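Local coordinates for protein cytosine deaminase (Klebsiella pneumoniae, PDB 4R85) that probably deaminates cytosine and 5-methylcytosine by hydrolysis at an iron-bearing site in an amidohydrolase TIM barrel, at residues V192-V206 with V223-V237. Residues are numbered along the deposited sequence; the frame is centred on the assembly and turned at random.
Sequences VMFLMDLAQRYGRLV and VLAEEARVRGMGAQV
A salt-bridge network joins two neighbouring helices of the amidohydrolase barrel: Arg-231 reaches across from helix 220-231 to Asp-197 and Gln-200 of helix 185-202. NH1 and NH2 both bond to the single oxygen OD1 of Asp-197, NH1 at 2.8 Å. That end-on grip lies in the guanidinium plane, yet the carboxylate is turned 44° from it, and NH2 meets OD1 from above the carboxylate plane. NH1 also donates to OE1 of Gln-200, tilted out of the carbonyl plane. On the side of NE, OE2 of Glu-227 takes bonds from NE and NH2, so three residues fix the guanidinium's rotation, while CB of Met-196 covers one face, 3.6 Å above its centre. The exchange is mutual: Arg-231 and Met-196 are each a knob in a hole of the other helix. The axes of the 192-202 and 223-231 portions cross at -33° and approach to 10.2 Å, as adjacent outer helices of a beta/alpha barrel, and their inner strands are neighbours too: Val-206 N bonds to Gln-236 O (2.9 Å), starting the parallel pairing of strands 205-209 and 237-240 that the crossover through helix 220-231 connects. Between helices and strands the filling is apolar. Bends at chi2 and chi3 curl Met-196 so that CE lies against Ala-228 and CG2 of Val-237 and meets SD of Met-233 at 3.8 Å. Near the start of helix 220-231, CG1 of Val-192 packs on CG1 of Val-223 (3.8 Å), and Met-193 lays SD across the Glu-227 carboxylate, 3.5 Å from CD.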
ATOM      1  N   VAL A 192       5.325  14.675 -30.444  1.00 13.45           N
ATOM      2  CA  VAL A 192       6.516  14.897 -29.621  1.00 10.62           C
ATOM      3  C   VAL A 192       7.388  15.992 -30.233  1.00 11.04           C
ATOM      4  O   VAL A 192       7.901  16.857 -29.510  1.00 12.88           O
ATOM      5  CB  VAL A 192       7.321  13.600 -29.384  1.00 10.33           C
ATOM      6  CG1 VAL A 192       8.637  13.905 -28.664  1.00 11.26           C
ATOM      7  CG2 VAL A 192       6.482  12.581 -28.591  1.00 10.38           C
ATOM      8  N   MET A 193       7.538  15.981 -31.556  1.00 11.31           N
ATOM      9  CA  MET A 193       8.310  17.036 -32.225  1.00 13.37           C
ATOM     10  C   MET A 193       7.697  18.410 -31.967  1.00 15.51           C
ATOM     11  O   MET A 193       8.410  19.367 -31.639  1.00 14.24           O
ATOM     12  CB  MET A 193       8.414  16.779 -33.730  1.00 13.51           C
ATOM     13  CG  MET A 193       9.032  15.437 -34.085  1.00 13.71           C
ATOM     14  SD  MET A 193      10.706  15.244 -33.382  1.00 18.67           S
ATOM     15  CE  MET A 193      11.132  13.614 -34.011  1.00 29.53           C
ATOM     16  N   PHE A 194       6.372  18.497 -32.092  1.00 13.38           N
ATOM     17  CA  PHE A 194       5.660  19.736 -31.808  1.00 12.98           C
ATOM     18  C   PHE A 194       5.862  20.234 -30.374  1.00 12.84           C
ATOM     19  O   PHE A 194       6.147  21.407 -30.157  1.00 12.70           O
ATOM     20  CB  PHE A 194       4.150  19.603 -32.084  1.00 13.20           C
ATOM     21  CG  PHE A 194       3.352  20.754 -31.542  1.00 12.77           C
ATOM     22  CD1 PHE A 194       3.303  21.964 -32.233  1.00 13.38           C
ATOM     23  CD2 PHE A 194       2.703  20.658 -30.317  1.00 13.17           C
ATOM     24  CE1 PHE A 194       2.587  23.049 -31.726  1.00 17.22           C
ATOM     25  CE2 PHE A 194       1.976  21.743 -29.805  1.00 14.76           C
ATOM     26  CZ  PHE A 194       1.922  22.934 -30.512  1.00 16.63           C
ATOM     27  N   LEU A 195       5.669  19.355 -29.399  1.00 11.83           N
ATOM     28  CA  LEU A 195       5.672  19.788 -28.012  1.00 11.75           C
ATOM     29  C   LEU A 195       7.079  20.208 -27.582  1.00 12.28           C
ATOM     30  O   LEU A 195       7.243  21.145 -26.807  1.00 12.59           O
ATOM     31  CB  LEU A 195       5.085  18.725 -27.072  1.00 11.25           C
ATOM     32  CG  LEU A 195       5.852  17.452 -26.689  1.00 16.33           C
ATOM     33  CD1 LEU A 195       6.790  17.651 -25.477  1.00 13.64           C
ATOM     34  CD2 LEU A 195       4.858  16.324 -26.408  1.00 14.82           C
ATOM     35  N   MET A 196       8.089  19.525 -28.104  1.00 12.89           N
ATOM     36  CA  MET A 196       9.468  19.916 -27.828  1.00 13.59           C
ATOM     37  C   MET A 196       9.804  21.268 -28.465  1.00 16.73           C
ATOM     38  O   MET A 196      10.461  22.100 -27.843  1.00 15.51           O
ATOM     39  CB  MET A 196      10.455  18.821 -28.264  1.00 12.15           C
ATOM     40  CG  MET A 196      10.342  17.538 -27.448  1.00 13.26           C
ATOM     41  SD  MET A 196      10.767  17.719 -25.691  1.00 16.32           S
ATOM     42  CE  MET A 196      12.570  17.676 -25.768  1.00 13.73           C
ATOM     43  N   ASP A 197       9.335  21.498 -29.693  1.00 14.12           N
ATOM     44  CA  ASP A 197       9.502  22.804 -30.333  1.00 13.47           C
ATOM     45  C   ASP A 197       8.820  23.900 -29.518  1.00 19.07           C
ATOM     46  O   ASP A 197       9.381  24.985 -29.326  1.00 14.21           O
ATOM     47  CB  ASP A 197       8.915  22.810 -31.753  1.00 14.23           C
ATOM     48  CG  ASP A 197       9.766  22.033 -32.750  1.00 20.01           C
ATOM     49  OD1 ASP A 197      10.941  21.737 -32.438  1.00 21.97           O
ATOM     50  OD2 ASP A 197       9.260  21.736 -33.855  1.00 22.15           O
ATOM     51  N   LEU A 198       7.590  23.623 -29.083  1.00 16.44           N
ATOM     52  CA  LEU A 198       6.836  24.539 -28.231  1.00 13.67           C
ATOM     53  C   LEU A 198       7.616  24.895 -26.957  1.00 13.68           C
ATOM     54  O   LEU A 198       7.802  26.065 -26.645  1.00 15.55           O
ATOM     55  CB  LEU A 198       5.480  23.917 -27.863  1.00 16.06           C
ATOM     56  CG  LEU A 198       4.475  24.797 -27.112  1.00 15.36           C
ATOM     57  CD1 LEU A 198       4.082  26.020 -27.936  1.00 15.99           C
ATOM     58  CD2 LEU A 198       3.233  23.966 -26.709  1.00 13.35           C
ATOM     59  N   ALA A 199       8.069  23.886 -26.225  1.00 14.58           N
ATOM     60  CA  ALA A 199       8.842  24.117 -25.002  1.00 13.19           C
ATOM     61  C   ALA A 199      10.097  24.939 -25.261  1.00 13.69           C
ATOM     62  O   ALA A 199      10.437  25.822 -24.472  1.00 16.82           O
ATOM     63  CB  ALA A 199       9.206  22.812 -24.350  1.00 12.61           C
ATOM     64  N   GLN A 200      10.785  24.658 -26.364  1.00 17.02           N
ATOM     65  CA  GLN A 200      12.001  25.419 -26.681  1.00 24.36           C
ATOM     66  C   GLN A 200      11.705  26.854 -27.059  1.00 26.31           C
ATOM     67  O   GLN A 200      12.436  27.768 -26.679  1.00 22.32           O
ATOM     68  CB  GLN A 200      12.793  24.766 -27.814  1.00 24.64           C
ATOM     69  CG  GLN A 200      13.744  23.706 -27.351  1.00 27.38           C
ATOM     70  CD  GLN A 200      14.839  23.422 -28.362  1.00 22.93           C
ATOM     71  OE1 GLN A 200      14.572  22.982 -29.482  1.00 20.68           O
ATOM     72  NE2 GLN A 200      16.076  23.670 -27.972  1.00 28.38           N
ATOM     73  N   ARG A 201      10.640  27.058 -27.826  1.00 19.97           N
ATOM     74  CA  ARG A 201      10.299  28.398 -28.277  1.00 20.44           C
ATOM     75  C   ARG A 201       9.893  29.316 -27.118  1.00 20.85           C
ATOM     76  O   ARG A 201      10.188  30.508 -27.134  1.00 23.21           O
ATOM     77  CB  ARG A 201       9.211  28.353 -29.349  1.00 22.87           C
ATOM     78  CG  ARG A 201       8.760  29.730 -29.785  1.00 30.18           C
ATOM     79  CD  ARG A 201       8.531  29.793 -31.273  1.00 45.00           C
ATOM     80  NE  ARG A 201       8.260  31.159 -31.714  1.00 53.46           N
ATOM     81  CZ  ARG A 201       7.800  31.467 -32.922  1.00 58.91           C
ATOM     82  NH1 ARG A 201       7.561  30.502 -33.801  1.00 60.60           N
ATOM     83  NH2 ARG A 201       7.575  32.733 -33.249  1.00 58.98           N
ATOM     84  N   TYR A 202       9.248  28.752 -26.100  1.00 18.31           N
ATOM     85  CA  TYR A 202       8.779  29.545 -24.962  1.00 19.75           C
ATOM     86  C   TYR A 202       9.621  29.329 -23.697  1.00 19.36           C
ATOM     87  O   TYR A 202       9.313  29.883 -22.649  1.00 19.33           O
ATOM     88  CB  TYR A 202       7.310  29.237 -24.654  1.00 22.38           C
ATOM     89  CG  TYR A 202       6.312  29.739 -25.686  1.00 22.10           C
ATOM     90  CD1 TYR A 202       5.981  28.971 -26.800  1.00 20.98           C
ATOM     91  CD2 TYR A 202       5.680  30.971 -25.530  1.00 16.58           C
ATOM     92  CE1 TYR A 202       5.061  29.424 -27.744  1.00 18.27           C
ATOM     93  CE2 TYR A 202       4.753  31.430 -26.473  1.00 19.26           C
ATOM     94  CZ  TYR A 202       4.454  30.652 -27.575  1.00 23.04           C
ATOM     95  OH  TYR A 202       3.531  31.100 -28.511  1.00 23.82           O
ATOM     96  N   GLY A 203      10.672  28.526 -23.795  1.00 20.39           N
ATOM     97  CA  GLY A 203      11.559  28.281 -22.665  1.00 21.07           C
ATOM     98  C   GLY A 203      10.884  27.640 -21.462  1.00 19.90           C
ATOM     99  O   GLY A 203      11.055  28.096 -20.329  1.00 19.88           O
ATOM    100  N   ARG A 204      10.132  26.571 -21.703  1.00 15.54           N
ATOM    101  CA  ARG A 204       9.397  25.905 -20.635  1.00 13.77           C
ATOM    102  C   ARG A 204       9.945  24.516 -20.364  1.00 16.33           C
ATOM    103  O   ARG A 204      10.704  23.964 -21.164  1.00 17.89           O
ATOM    104  CB  ARG A 204       7.905  25.815 -20.988  1.00 16.67           C
ATOM    105  CG  ARG A 204       7.283  27.151 -21.379  1.00 15.25           C
ATOM    106  CD  ARG A 204       7.169  28.116 -20.204  1.00 16.08           C
ATOM    107  NE  ARG A 204       7.007  29.489 -20.673  1.00 24.71           N
ATOM    108  CZ  ARG A 204       5.841  30.116 -20.796  1.00 26.26           C
ATOM    109  NH1 ARG A 204       5.807  31.361 -21.245  1.00 32.57           N
ATOM    110  NH2 ARG A 204       4.709  29.507 -20.472  1.00 24.35           N
ATOM    111  N   LEU A 205       9.554  23.957 -19.225  1.00 12.89           N
ATOM    112  CA  LEU A 205       9.886  22.582 -18.887  1.00 12.35           C
ATOM    113  C   LEU A 205       8.976  21.647 -19.682  1.00 15.64           C
ATOM    114  O   LEU A 205       8.028  22.098 -20.323  1.00 14.58           O
ATOM    115  CB  LEU A 205       9.704  22.344 -17.385  1.00 12.26           C
ATOM    116  CG  LEU A 205      10.499  23.272 -16.458  1.00 13.89           C
ATOM    117  CD1 LEU A 205      10.357  22.828 -15.001  1.00 19.76           C
ATOM    118  CD2 LEU A 205      11.967  23.285 -16.865  1.00 19.03           C
ATOM    119  N   VAL A 206       9.275  20.353 -19.640  1.00 11.82           N
ATOM    120  CA  VAL A 206       8.489  19.342 -20.351  1.00 13.73           C
ATOM    121  C   VAL A 206       8.168  18.184 -19.416  1.00 15.68           C
ATOM    122  O   VAL A 206       9.047  17.700 -18.709  1.00 14.91           O
ATOM    123  CB  VAL A 206       9.281  18.787 -21.556  1.00 12.22           C
ATOM    124  CG1 VAL A 206       8.587  17.566 -22.165  1.00 13.11           C
ATOM    125  CG2 VAL A 206       9.466  19.870 -22.598  1.00 13.19           C
ATOM    126  N   VAL A 223      11.639   8.601 -28.689  1.00 11.26           N
ATOM    127  CA  VAL A 223      11.536   9.842 -29.455  1.00 10.11           C
ATOM    128  C   VAL A 223      11.739  11.039 -28.537  1.00 10.14           C
ATOM    129  O   VAL A 223      12.454  11.980 -28.870  1.00 12.51           O
ATOM    130  CB  VAL A 223      10.165   9.967 -30.161  1.00 14.14           C
ATOM    131  CG1 VAL A 223      10.120  11.244 -31.001  1.00 15.93           C
ATOM    132  CG2 VAL A 223       9.923   8.751 -31.026  1.00 14.28           C
ATOM    133  N   LEU A 224      11.110  10.990 -27.370  1.00 10.69           N
ATOM    134  CA  LEU A 224      11.220  12.065 -26.400  1.00  9.93           C
ATOM    135  C   LEU A 224      12.660  12.215 -25.887  1.00 12.82           C
ATOM    136  O   LEU A 224      13.200  13.329 -25.826  1.00 10.41           O
ATOM    137  CB  LEU A 224      10.263  11.798 -25.230  1.00 12.02           C
ATOM    138  CG  LEU A 224      10.310  12.794 -24.065  1.00 15.96           C
ATOM    139  CD1 LEU A 224       9.849  14.165 -24.524  1.00 17.95           C
ATOM    140  CD2 LEU A 224       9.469  12.315 -22.887  1.00 16.11           C
ATOM    141  N   ALA A 225      13.274  11.099 -25.521  1.00 10.69           N
ATOM    142  CA  ALA A 225      14.634  11.134 -24.973  1.00 11.54           C
ATOM    143  C   ALA A 225      15.619  11.622 -26.030  1.00 12.81           C
ATOM    144  O   ALA A 225      16.533  12.399 -25.728  1.00 16.71           O
ATOM    145  CB  ALA A 225      15.039   9.752 -24.438  1.00 10.04           C
ATOM    146  N   GLU A 226      15.435  11.187 -27.276  1.00 11.60           N
ATOM    147  CA  GLU A 226      16.341  11.655 -28.327  1.00 20.47           C
ATOM    148  C   GLU A 226      16.201  13.158 -28.601  1.00 17.17           C
ATOM    149  O   GLU A 226      17.198  13.850 -28.785  1.00 16.98           O
ATOM    150  CB  GLU A 226      16.210  10.820 -29.609  1.00 16.70           C
ATOM    151  CG  GLU A 226      17.041  11.320 -30.814  1.00 15.24           C
ATOM    152  CD  GLU A 226      18.567  11.247 -30.626  1.00 21.34           C
ATOM    153  OE1 GLU A 226      19.055  10.833 -29.554  1.00 24.73           O
ATOM    154  OE2 GLU A 226      19.287  11.610 -31.580  1.00 22.44           O
ATOM    155  N   GLU A 227      14.970  13.670 -28.624  1.00 15.65           N
ATOM    156  CA  GLU A 227      14.792  15.106 -28.804  1.00 11.68           C
ATOM    157  C   GLU A 227      15.436  15.872 -27.658  1.00 15.08           C
ATOM    158  O   GLU A 227      16.083  16.895 -27.869  1.00 14.93           O
ATOM    159  CB  GLU A 227      13.302  15.452 -28.915  1.00 17.35           C
ATOM    160  CG  GLU A 227      12.705  14.991 -30.247  1.00 15.68           C
ATOM    161  CD  GLU A 227      13.544  15.473 -31.430  1.00 20.53           C
ATOM    162  OE1 GLU A 227      13.946  14.630 -32.270  1.00 22.62           O
ATOM    163  OE2 GLU A 227      13.813  16.696 -31.515  1.00 19.35           O
ATOM    164  N   ALA A 228      15.247  15.382 -26.438  1.00 13.87           N
ATOM    165  CA  ALA A 228      15.836  16.038 -25.284  1.00 13.74           C
ATOM    166  C   ALA A 228      17.365  16.056 -25.391  1.00 14.92           C
ATOM    167  O   ALA A 228      18.005  17.064 -25.072  1.00 15.97           O
ATOM    168  CB  ALA A 228      15.400  15.344 -24.016  1.00 17.38           C
ATOM    169  N   ARG A 229      17.944  14.943 -25.843  1.00 12.60           N
ATOM    170  CA  ARG A 229      19.409  14.817 -25.939  1.00 16.73           C
ATOM    171  C   ARG A 229      19.968  15.774 -26.992  1.00 17.12           C
ATOM    172  O   ARG A 229      20.903  16.530 -26.732  1.00 17.49           O
ATOM    173  CB  ARG A 229      19.821  13.374 -26.276  1.00 16.00           C
ATOM    174  CG  ARG A 229      21.349  13.146 -26.251  1.00 17.97           C
ATOM    175  CD  ARG A 229      21.766  11.854 -26.966  1.00 17.64           C
ATOM    176  NE  ARG A 229      21.467  11.921 -28.395  1.00 19.84           N
ATOM    177  CZ  ARG A 229      22.275  12.454 -29.309  1.00 25.39           C
ATOM    178  NH1 ARG A 229      23.448  12.960 -28.946  1.00 24.95           N
ATOM    179  NH2 ARG A 229      21.911  12.479 -30.589  1.00 24.02           N
ATOM    180  N   VAL A 230      19.373  15.743 -28.180  1.00 19.07           N
ATOM    181  CA  VAL A 230      19.801  16.581 -29.302  1.00 17.75           C
ATOM    182  C   VAL A 230      19.668  18.074 -28.989  1.00 19.56           C
ATOM    183  O   VAL A 230      20.523  18.888 -29.369  1.00 21.92           O
ATOM    184  CB  VAL A 230      18.994  16.224 -30.571  1.00 26.49           C
ATOM    185  CG1 VAL A 230      19.077  17.330 -31.616  1.00 41.03           C
ATOM    186  CG2 VAL A 230      19.477  14.903 -31.143  1.00 28.28           C
ATOM    187  N   ARG A 231      18.605  18.429 -28.277  1.00 18.75           N
ATOM    188  CA  ARG A 231      18.317  19.829 -27.983  1.00 18.23           C
ATOM    189  C   ARG A 231      19.056  20.299 -26.730  1.00 19.50           C
ATOM    190  O   ARG A 231      19.070  21.483 -26.417  1.00 20.10           O
ATOM    191  CB  ARG A 231      16.806  20.039 -27.841  1.00 18.45           C
ATOM    192  CG  ARG A 231      16.027  19.867 -29.142  1.00 14.62           C
ATOM    193  CD  ARG A 231      14.563  19.613 -28.839  1.00 17.32           C
ATOM    194  NE  ARG A 231      13.810  19.109 -29.995  1.00 16.05           N
ATOM    195  CZ  ARG A 231      12.952  19.827 -30.717  1.00 17.42           C
ATOM    196  NH1 ARG A 231      12.725  21.098 -30.421  1.00 14.87           N
ATOM    197  NH2 ARG A 231      12.304  19.260 -31.733  1.00 15.30           N
ATOM    198  N   GLY A 232      19.672  19.362 -26.015  1.00 20.24           N
ATOM    199  CA  GLY A 232      20.404  19.681 -24.804  1.00 16.23           C
ATOM    200  C   GLY A 232      19.506  20.093 -23.649  1.00 21.53           C
ATOM    201  O   GLY A 232      19.902  20.879 -22.793  1.00 21.61           O
ATOM    202  N   MET A 233      18.291  19.557 -23.604  1.00 17.86           N
ATOM    203  CA  MET A 233      17.352  19.977 -22.564  1.00 20.17           C
ATOM    204  C   MET A 233      16.939  18.862 -21.601  1.00 22.92           C
ATOM    205  O   MET A 233      15.882  18.938 -20.978  1.00 20.63           O
ATOM    206  CB  MET A 233      16.128  20.688 -23.180  1.00 24.92           C
ATOM    207  CG  MET A 233      15.483  19.992 -24.360  1.00 33.58           C
ATOM    208  SD  MET A 233      14.304  21.043 -25.279  1.00 26.98           S
ATOM    209  CE  MET A 233      13.096  21.417 -24.007  1.00 25.58           C
ATOM    210  N   GLY A 234      17.780  17.839 -21.454  1.00 19.80           N
ATOM    211  CA  GLY A 234      17.410  16.689 -20.639  1.00 19.65           C
ATOM    212  C   GLY A 234      16.949  16.984 -19.220  1.00 14.57           C
ATOM    213  O   GLY A 234      15.944  16.443 -18.764  1.00 16.01           O
ATOM    214  N   ALA A 235      17.681  17.843 -18.517  1.00 14.48           N
ATOM    215  CA  ALA A 235      17.336  18.202 -17.139  1.00 17.65           C
ATOM    216  C   ALA A 235      15.928  18.813 -17.038  1.00 17.66           C
ATOM    217  O   ALA A 235      15.272  18.721 -15.999  1.00 20.44           O
ATOM    218  CB  ALA A 235      18.380  19.163 -16.561  1.00 23.16           C
ATOM    219  N   GLN A 236      15.466  19.413 -18.126  1.00 12.81           N
ATOM    220  CA  GLN A 236      14.175  20.103 -18.141  1.00 14.74           C
ATOM    221  C   GLN A 236      13.042  19.200 -18.622  1.00 17.19           C
ATOM    222  O   GLN A 236      11.909  19.655 -18.795  1.00 15.18           O
ATOM    223  CB  GLN A 236      14.246  21.344 -19.033  1.00 17.03           C
ATOM    224  CG  GLN A 236      15.107  22.479 -18.473  1.00 21.06           C
ATOM    225  CD  GLN A 236      16.588  22.196 -18.576  1.00 35.49           C
ATOM    226  OE1 GLN A 236      17.083  21.780 -19.626  1.00 41.70           O
ATOM    227  NE2 GLN A 236      17.307  22.411 -17.481  1.00 35.14           N
ATOM    228  N   VAL A 237      13.350  17.923 -18.835  1.00 12.41           N
ATOM    229  CA  VAL A 237      12.394  16.993 -19.428  1.00 10.77           C
ATOM    230  C   VAL A 237      12.098  15.814 -18.511  1.00 15.76           C
ATOM    231  O   VAL A 237      13.010  15.185 -17.987  1.00 14.89           O
ATOM    232  CB  VAL A 237      12.914  16.460 -20.787  1.00 12.13           C
ATOM    233  CG1 VAL A 237      11.949  15.412 -21.368  1.00 12.89           C
ATOM    234  CG2 VAL A 237      13.098  17.627 -21.769  1.00 14.93           C
TER